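Local coordinates for exosome complex exonuclease RRP46 homolog (Oryza sativa Japonica Group, PDB 3HKM), which is a probable subunit of the RNA-degrading exosome that binds double-stranded DNA and single-stranded RNA and shows DNase and phosphorolytic RNase activity in vitro, at residues A[118-123]-A[138-143]; A[166-171]-A[196-201]. All coordinates share one frame; numbering follows the deposited sequence.

Interaction 1: residues A[118-123]-A[138-143]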
ATOM      1  N   CYS A 118      -3.595  -0.817  -2.386  1.00 16.11           N
ATOM      2  CA  CYS A 118      -4.496  -0.006  -1.575  1.00 17.08           C
ATOM      3  C   CYS A 118      -4.050  -0.005  -0.109  1.00 19.28           C
ATOM      4  O   CYS A 118      -3.951   1.062   0.520  1.00 17.95           O
ATOM      5  CB  CYS A 118      -5.936  -0.508  -1.690  1.00 17.92           C
ATOM      6  SG  CYS A 118      -7.149   0.428  -0.714  1.00 21.08           S
ATOM      7  N   ALA A 119      -3.779  -1.196   0.428  1.00 16.70           N
ATOM      8  CA  ALA A 119      -3.338  -1.334   1.817  1.00 16.90           C
ATOM      9  C   ALA A 119      -2.036  -0.583   2.067  1.00 17.83           C
ATOM     10  O   ALA A 119      -1.845   0.003   3.127  1.00 19.16           O
ATOM     11  CB  ALA A 119      -3.188  -2.806   2.185  1.00 18.57           C
ATOM     12  N   ILE A 120      -1.145  -0.604   1.081  1.00 15.91           N
ATOM     13  CA  ILE A 120       0.101   0.150   1.133  1.00 16.90           C
ATOM     14  C   ILE A 120      -0.126   1.666   1.272  1.00 16.54           C
ATOM     15  O   ILE A 120       0.389   2.300   2.187  1.00 16.54           O
ATOM     16  CB  ILE A 120       0.977  -0.172  -0.108  1.00 16.02           C
ATOM     17  CG1 ILE A 120       1.456  -1.633  -0.028  1.00 17.70           C
ATOM     18  CG2 ILE A 120       2.163   0.786  -0.206  1.00 13.88           C
ATOM     19  CD1 ILE A 120       2.424  -2.036  -1.120  1.00 17.33           C
ATOM     20  N   ASN A 121      -0.893   2.237   0.350  1.00 16.82           N
ATOM     21  CA  ASN A 121      -1.234   3.657   0.389  1.00 17.73           C
ATOM     22  C   ASN A 121      -1.929   4.059   1.687  1.00 17.39           C
ATOM     23  O   ASN A 121      -1.630   5.099   2.275  1.00 17.11           O
ATOM     24  CB  ASN A 121      -2.146   3.998  -0.786  1.00 18.07           C
ATOM     25  CG  ASN A 121      -1.482   3.764  -2.122  1.00 16.33           C
ATOM     26  OD1 ASN A 121      -2.114   3.292  -3.063  1.00 18.83           O
ATOM     27  ND2 ASN A 121      -0.204   4.088  -2.212  1.00 15.50           N
ATOM     28  N   ALA A 122      -2.884   3.234   2.102  1.00 17.35           N
ATOM     29  CA  ALA A 122      -3.599   3.422   3.358  1.00 16.80           C
ATOM     30  C   ALA A 122      -2.633   3.557   4.528  1.00 17.44           C
ATOM     31  O   ALA A 122      -2.805   4.406   5.403  1.00 16.11           O
ATOM     32  CB  ALA A 122      -4.525   2.248   3.586  1.00 17.25           C
ATOM     33  N   CYS A 123      -1.620   2.698   4.536  1.00 18.05           N
ATOM     34  CA  CYS A 123      -0.682   2.605   5.644  1.00 15.67           C
ATOM     35  C   CYS A 123       0.293   3.752   5.622  1.00 16.35           C
ATOM     36  O   CYS A 123       0.737   4.209   6.674  1.00 17.44           O
ATOM     37  CB  CYS A 123       0.067   1.275   5.608  1.00 16.14           C
ATOM     38  SG  CYS A 123      -0.879  -0.082   6.315  1.00 18.49           S
ATOM     39  N   ALA A 138       5.291   6.464   0.350  1.00 21.18           N
ATOM     40  CA  ALA A 138       5.130   5.287  -0.496  1.00 20.86           C
ATOM     41  C   ALA A 138       3.795   5.378  -1.239  1.00 19.24           C
ATOM     42  O   ALA A 138       2.735   5.477  -0.621  1.00 18.94           O
ATOM     43  CB  ALA A 138       5.209   4.012   0.320  1.00 18.03           C
ATOM     44  N   VAL A 139       3.854   5.359  -2.565  1.00 17.05           N
ATOM     45  CA  VAL A 139       2.652   5.387  -3.388  1.00 18.09           C
ATOM     46  C   VAL A 139       2.621   4.134  -4.269  1.00 18.75           C
ATOM     47  O   VAL A 139       3.461   3.961  -5.147  1.00 18.15           O
ATOM     48  CB  VAL A 139       2.568   6.700  -4.230  1.00 17.88           C
ATOM     49  CG1 VAL A 139       1.605   6.550  -5.389  1.00 20.75           C
ATOM     50  CG2 VAL A 139       2.152   7.863  -3.353  1.00 19.03           C
ATOM     51  N   ALA A 140       1.662   3.251  -4.009  1.00 16.56           N
ATOM     52  CA  ALA A 140       1.603   1.963  -4.696  1.00 18.31           C
ATOM     53  C   ALA A 140       0.493   1.926  -5.739  1.00 17.73           C
ATOM     54  O   ALA A 140      -0.552   2.538  -5.554  1.00 18.28           O
ATOM     55  CB  ALA A 140       1.416   0.835  -3.693  1.00 17.39           C
ATOM     56  N   ILE A 141       0.725   1.206  -6.833  1.00 18.67           N
ATOM     57  CA  ILE A 141      -0.269   1.083  -7.897  1.00 19.89           C
ATOM     58  C   ILE A 141      -0.276  -0.324  -8.492  1.00 18.59           C
ATOM     59  O   ILE A 141       0.771  -0.843  -8.879  1.00 18.41           O
ATOM     60  CB  ILE A 141      -0.017   2.097  -9.037  1.00 19.68           C
ATOM     61  CG1 ILE A 141      -0.066   3.537  -8.512  1.00 18.71           C
ATOM     62  CG2 ILE A 141      -1.028   1.899 -10.152  1.00 17.88           C
ATOM     63  CD1 ILE A 141       0.254   4.582  -9.560  1.00 19.85           C
ATOM     64  N   GLY A 142      -1.458  -0.929  -8.560  1.00 17.41           N
ATOM     65  CA  GLY A 142      -1.625  -2.217  -9.208  1.00 19.93           C
ATOM     66  C   GLY A 142      -1.745  -2.046 -10.713  1.00 20.22           C
ATOM     67  O   GLY A 142      -2.680  -1.428 -11.200  1.00 19.96           O
ATOM     68  N   CYS A 143      -0.777  -2.575 -11.450  1.00 22.23           N
ATOM     69  CA  CYS A 143      -0.761  -2.447 -12.903  1.00 20.44           C
ATOM     70  C   CYS A 143      -1.114  -3.774 -13.535  1.00 22.00           C
ATOM     71  O   CYS A 143      -0.580  -4.802 -13.145  1.00 22.98           O
ATOM     72  CB  CYS A 143       0.627  -2.043 -13.389  1.00 21.72           C
ATOM     73  SG  CYS A 143       1.397  -0.707 -12.484  1.00 20.86           S
TER
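Ile120 carries its CG2 anti to the backbone N and its CG1 beside it (chi1 -68°), and this sets the CG2 branch against the methyl of Ala140 on strand 138-143. Asn121 holds CG beside its own backbone N (chi1 -62°), and the end of its side chain comes closer to the strand than its CB does. Ile120 CG2 lies 3.6 Å from Ala140 CB, and Ile120 CD1 follows at 4.0 Å. The Ala140 methyl thus lies against CG2 and CB of the isoleucine, with CD1 a little further off. Ile120 CG2 also reaches Ala138 CB, more loosely, at 4.5 Å. The carboxamide of Asn121 lies against the backbone at Val139 and Ala140. The contact buries Ala138 O, which has no hydrogen-bond partner in the model. The small side chains of Ala138 and Ala140 are consistent with the close approach of the helix: the segment axes come within 7.0 Å and run nearly antiparallel, at 164°. All the touching residues are buried, near the centre of the chain. Beyond the contact, Ile120 also packs on Leu84 and Ala138 on Ile91 of helix 77-91, while Asn121 touches Trp33 of strand 29-35. On the other face of the strand, Val139 meets Ser219 and Ile222 of helix 205-229.

Interaction 2: residues A[166-171]-A[196-201]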
ATOM      1  N   PHE A 166       0.668  -8.869 -14.345  1.00 25.53           N
ATOM      2  CA  PHE A 166       0.545  -7.630 -13.594  1.00 26.02           C
ATOM      3  C   PHE A 166       1.628  -7.412 -12.540  1.00 23.53           C
ATOM      4  O   PHE A 166       2.367  -8.323 -12.185  1.00 24.68           O
ATOM      5  CB  PHE A 166      -0.873  -7.433 -13.034  1.00 26.96           C
ATOM      6  CG  PHE A 166      -1.330  -8.510 -12.103  1.00 26.36           C
ATOM      7  CD1 PHE A 166      -2.302  -9.417 -12.501  1.00 26.85           C
ATOM      8  CD2 PHE A 166      -0.823  -8.591 -10.817  1.00 26.84           C
ATOM      9  CE1 PHE A 166      -2.744 -10.402 -11.638  1.00 29.79           C
ATOM     10  CE2 PHE A 166      -1.260  -9.577  -9.941  1.00 29.89           C
ATOM     11  CZ  PHE A 166      -2.224 -10.484 -10.353  1.00 30.82           C
ATOM     12  N   ALA A 167       1.721  -6.177 -12.072  1.00 21.82           N
ATOM     13  CA  ALA A 167       2.778  -5.788 -11.165  1.00 21.86           C
ATOM     14  C   ALA A 167       2.203  -4.943 -10.042  1.00 20.98           C
ATOM     15  O   ALA A 167       1.313  -4.133 -10.256  1.00 20.42           O
ATOM     16  CB  ALA A 167       3.841  -5.011 -11.917  1.00 20.73           C
ATOM     17  N   HIS A 168       2.704  -5.152  -8.834  1.00 22.59           N
ATOM     18  CA  HIS A 168       2.447  -4.217  -7.754  1.00 20.66           C
ATOM     19  C   HIS A 168       3.649  -3.302  -7.653  1.00 20.56           C
ATOM     20  O   HIS A 168       4.720  -3.735  -7.247  1.00 20.02           O
ATOM     21  CB  HIS A 168       2.242  -4.953  -6.434  1.00 22.77           C
ATOM     22  CG  HIS A 168       0.969  -5.741  -6.371  1.00 23.37           C
ATOM     23  ND1 HIS A 168       0.796  -6.810  -5.517  1.00 22.57           N
ATOM     24  CD2 HIS A 168      -0.189  -5.621  -7.064  1.00 23.83           C
ATOM     25  CE1 HIS A 168      -0.418  -7.309  -5.683  1.00 24.17           C
ATOM     26  NE2 HIS A 168      -1.035  -6.605  -6.614  1.00 23.38           N
ATOM     27  N   LEU A 169       3.486  -2.044  -8.049  1.00 19.33           N
ATOM     28  CA  LEU A 169       4.593  -1.096  -7.962  1.00 21.04           C
ATOM     29  C   LEU A 169       4.380  -0.118  -6.818  1.00 21.38           C
ATOM     30  O   LEU A 169       3.257   0.294  -6.531  1.00 17.70           O
ATOM     31  CB  LEU A 169       4.792  -0.333  -9.278  1.00 20.43           C
ATOM     32  CG  LEU A 169       4.973  -1.170 -10.553  1.00 22.50           C
ATOM     33  CD1 LEU A 169       5.084  -0.267 -11.779  1.00 22.36           C
ATOM     34  CD2 LEU A 169       6.166  -2.121 -10.457  1.00 20.46           C
ATOM     35  N   VAL A 170       5.470   0.230  -6.150  1.00 21.14           N
ATOM     36  CA  VAL A 170       5.419   1.237  -5.112  1.00 22.19           C
ATOM     37  C   VAL A 170       6.587   2.196  -5.282  1.00 21.51           C
ATOM     38  O   VAL A 170       7.755   1.812  -5.276  1.00 20.17           O
ATOM     39  CB  VAL A 170       5.241   0.625  -3.679  1.00 21.86           C
ATOM     40  CG1 VAL A 170       5.482  -0.875  -3.695  1.00 21.29           C
ATOM     41  CG2 VAL A 170       6.078   1.359  -2.634  1.00 20.74           C
ATOM     42  N   PHE A 171       6.225   3.452  -5.503  1.00 21.86           N
ATOM     43  CA  PHE A 171       7.178   4.480  -5.849  1.00 21.48           C
ATOM     44  C   PHE A 171       7.446   5.345  -4.634  1.00 22.25           C
ATOM     45  O   PHE A 171       6.540   5.600  -3.842  1.00 21.17           O
ATOM     46  CB  PHE A 171       6.624   5.331  -6.990  1.00 22.79           C
ATOM     47  CG  PHE A 171       6.030   4.531  -8.115  1.00 20.68           C
ATOM     48  CD1 PHE A 171       6.760   4.275  -9.265  1.00 23.23           C
ATOM     49  CD2 PHE A 171       4.742   4.038  -8.027  1.00 21.29           C
ATOM     50  CE1 PHE A 171       6.215   3.544 -10.303  1.00 19.80           C
ATOM     51  CE2 PHE A 171       4.196   3.305  -9.064  1.00 21.05           C
ATOM     52  CZ  PHE A 171       4.937   3.061 -10.202  1.00 21.06           C
ATOM     53  N   THR A 196       9.564  -1.098  -3.704  1.00 26.57           N
ATOM     54  CA  THR A 196       9.416  -2.525  -4.004  1.00 27.54           C
ATOM     55  C   THR A 196       8.594  -2.729  -5.287  1.00 26.74           C
ATOM     56  O   THR A 196       7.782  -1.876  -5.659  1.00 25.24           O
ATOM     57  CB  THR A 196       8.726  -3.307  -2.838  1.00 25.74           C
ATOM     58  OG1 THR A 196       7.397  -2.819  -2.647  1.00 24.97           O
ATOM     59  CG2 THR A 196       9.490  -3.165  -1.523  1.00 27.42           C
ATOM     60  N   SER A 197       8.816  -3.847  -5.972  1.00 25.68           N
ATOM     61  CA  SER A 197       7.931  -4.255  -7.056  1.00 23.41           C
ATOM     62  C   SER A 197       7.789  -5.766  -7.063  1.00 22.56           C
ATOM     63  O   SER A 197       8.770  -6.494  -6.944  1.00 21.85           O
ATOM     64  CB  SER A 197       8.435  -3.773  -8.415  1.00 25.36           C
ATOM     65  OG  SER A 197       9.093  -4.814  -9.098  1.00 23.09           O
ATOM     66  N   ILE A 198       6.554  -6.233  -7.181  1.00 23.41           N
ATOM     67  CA  ILE A 198       6.299  -7.665  -7.268  1.00 24.19           C
ATOM     68  C   ILE A 198       5.342  -7.964  -8.412  1.00 21.99           C
ATOM     69  O   ILE A 198       4.256  -7.395  -8.487  1.00 22.26           O
ATOM     70  CB  ILE A 198       5.822  -8.265  -5.914  1.00 22.37           C
ATOM     71  CG1 ILE A 198       5.158  -9.623  -6.122  1.00 21.81           C
ATOM     72  CG2 ILE A 198       4.919  -7.307  -5.179  1.00 24.18           C
ATOM     73  CD1 ILE A 198       5.082 -10.455  -4.858  1.00 24.87           C
ATOM     74  N   THR A 199       5.775  -8.834  -9.323  1.00 21.35           N
ATOM     75  CA  THR A 199       4.981  -9.149 -10.502  1.00 22.24           C
ATOM     76  C   THR A 199       4.367 -10.534 -10.374  1.00 22.92           C
ATOM     77  O   THR A 199       4.912 -11.405  -9.699  1.00 20.74           O
ATOM     78  CB  THR A 199       5.810  -9.055 -11.794  1.00 22.31           C
ATOM     79  OG1 THR A 199       6.901  -9.980 -11.729  1.00 21.92           O
ATOM     80  CG2 THR A 199       6.358  -7.640 -11.977  1.00 22.86           C
ATOM     81  N   HIS A 200       3.219 -10.719 -11.015  1.00 21.50           N
ATOM     82  CA  HIS A 200       2.498 -11.983 -10.964  1.00 23.64           C
ATOM     83  C   HIS A 200       2.076 -12.385 -12.366  1.00 25.71           C
ATOM     84  O   HIS A 200       1.315 -11.670 -13.018  1.00 26.96           O
ATOM     85  CB  HIS A 200       1.247 -11.862 -10.089  1.00 25.16           C
ATOM     86  CG  HIS A 200       1.531 -11.554  -8.647  1.00 24.99           C
ATOM     87  ND1 HIS A 200       1.846 -12.529  -7.724  1.00 24.04           N
ATOM     88  CD2 HIS A 200       1.523 -10.383  -7.968  1.00 23.88           C
ATOM     89  CE1 HIS A 200       2.025 -11.971  -6.540  1.00 24.61           C
ATOM     90  NE2 HIS A 200       1.838 -10.669  -6.662  1.00 23.24           N
ATOM     91  N   GLY A 201       2.563 -13.535 -12.822  1.00 25.86           N
ATOM     92  CA  GLY A 201       2.223 -14.029 -14.142  1.00 24.50           C
ATOM     93  C   GLY A 201       3.277 -13.610 -15.142  1.00 25.26           C
ATOM     94  O   GLY A 201       4.272 -12.999 -14.755  1.00 26.13           O
TER
HETATM   95  O   HOH W   1       2.228  -9.147  -4.536  1.00 21.48           O
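Strands 166-171 and 197-201 run antiparallel, and His168 and Ile198 form a hydrogen-bonded pair. His168 N reaches Ile198 O at 2.7 Å, almost straight. Phe166, His168, Ile198 and His200 share one face of the sheet. There the two histidines meet offset edge-to-face, His200 turning its edge to the face of His168, with ring planes at 66°. A water joins their nitrogens, 2.9 Å from His168 ND1 and 2.6 Å from His200 NE2, in the plane of the His200 ring. Phe166, with CG between its backbone N and carbonyl carbon (chi1 60°), brings CE2 to 3.4 Å from His200 CB, while His200 O lies over one face of the phenyl ring. Replacing Phe166 by an alanine would probably leave His200 CB and CD2 without their aromatic neighbour and the imidazole freer to turn. On the other face, Ala167 CB packs on Thr199 CG2 at 3.6 Å, and Leu169 CD2 fits tightly on Ser197 CB. Ser197 OG is hydrogen-bonded to Tyr208 OH of helix 205-229. The pairing makes 197-201 an outermost strand of the four-stranded antiparallel sheet in this RNase PH fold, with Phe166, His168 and His200 as an aromatic cluster on one face.

In the fold
From the N terminus, a five-stranded mixed sheet and helix 77-91 precede helix 115-130. Interaction 1 returns the chain from that helix to strand 138-145, closing a loop of 14 residues. The chain then passes strand 151-153 and helix 157-160 to strand 165-172. Interaction 2 pairs this strand with 197-201, closing a loop of 24 residues, most of them unmodelled. The contacts follow in series and neither nest nor cross. They meet where strands 138-145 and 165-172 lie side by side, with a probable hydrogen bond from Ile141 N to Leu169 O. Together they tie helix 115-130 to the four-stranded antiparallel sheet, which helix 205-229 covers on its other face.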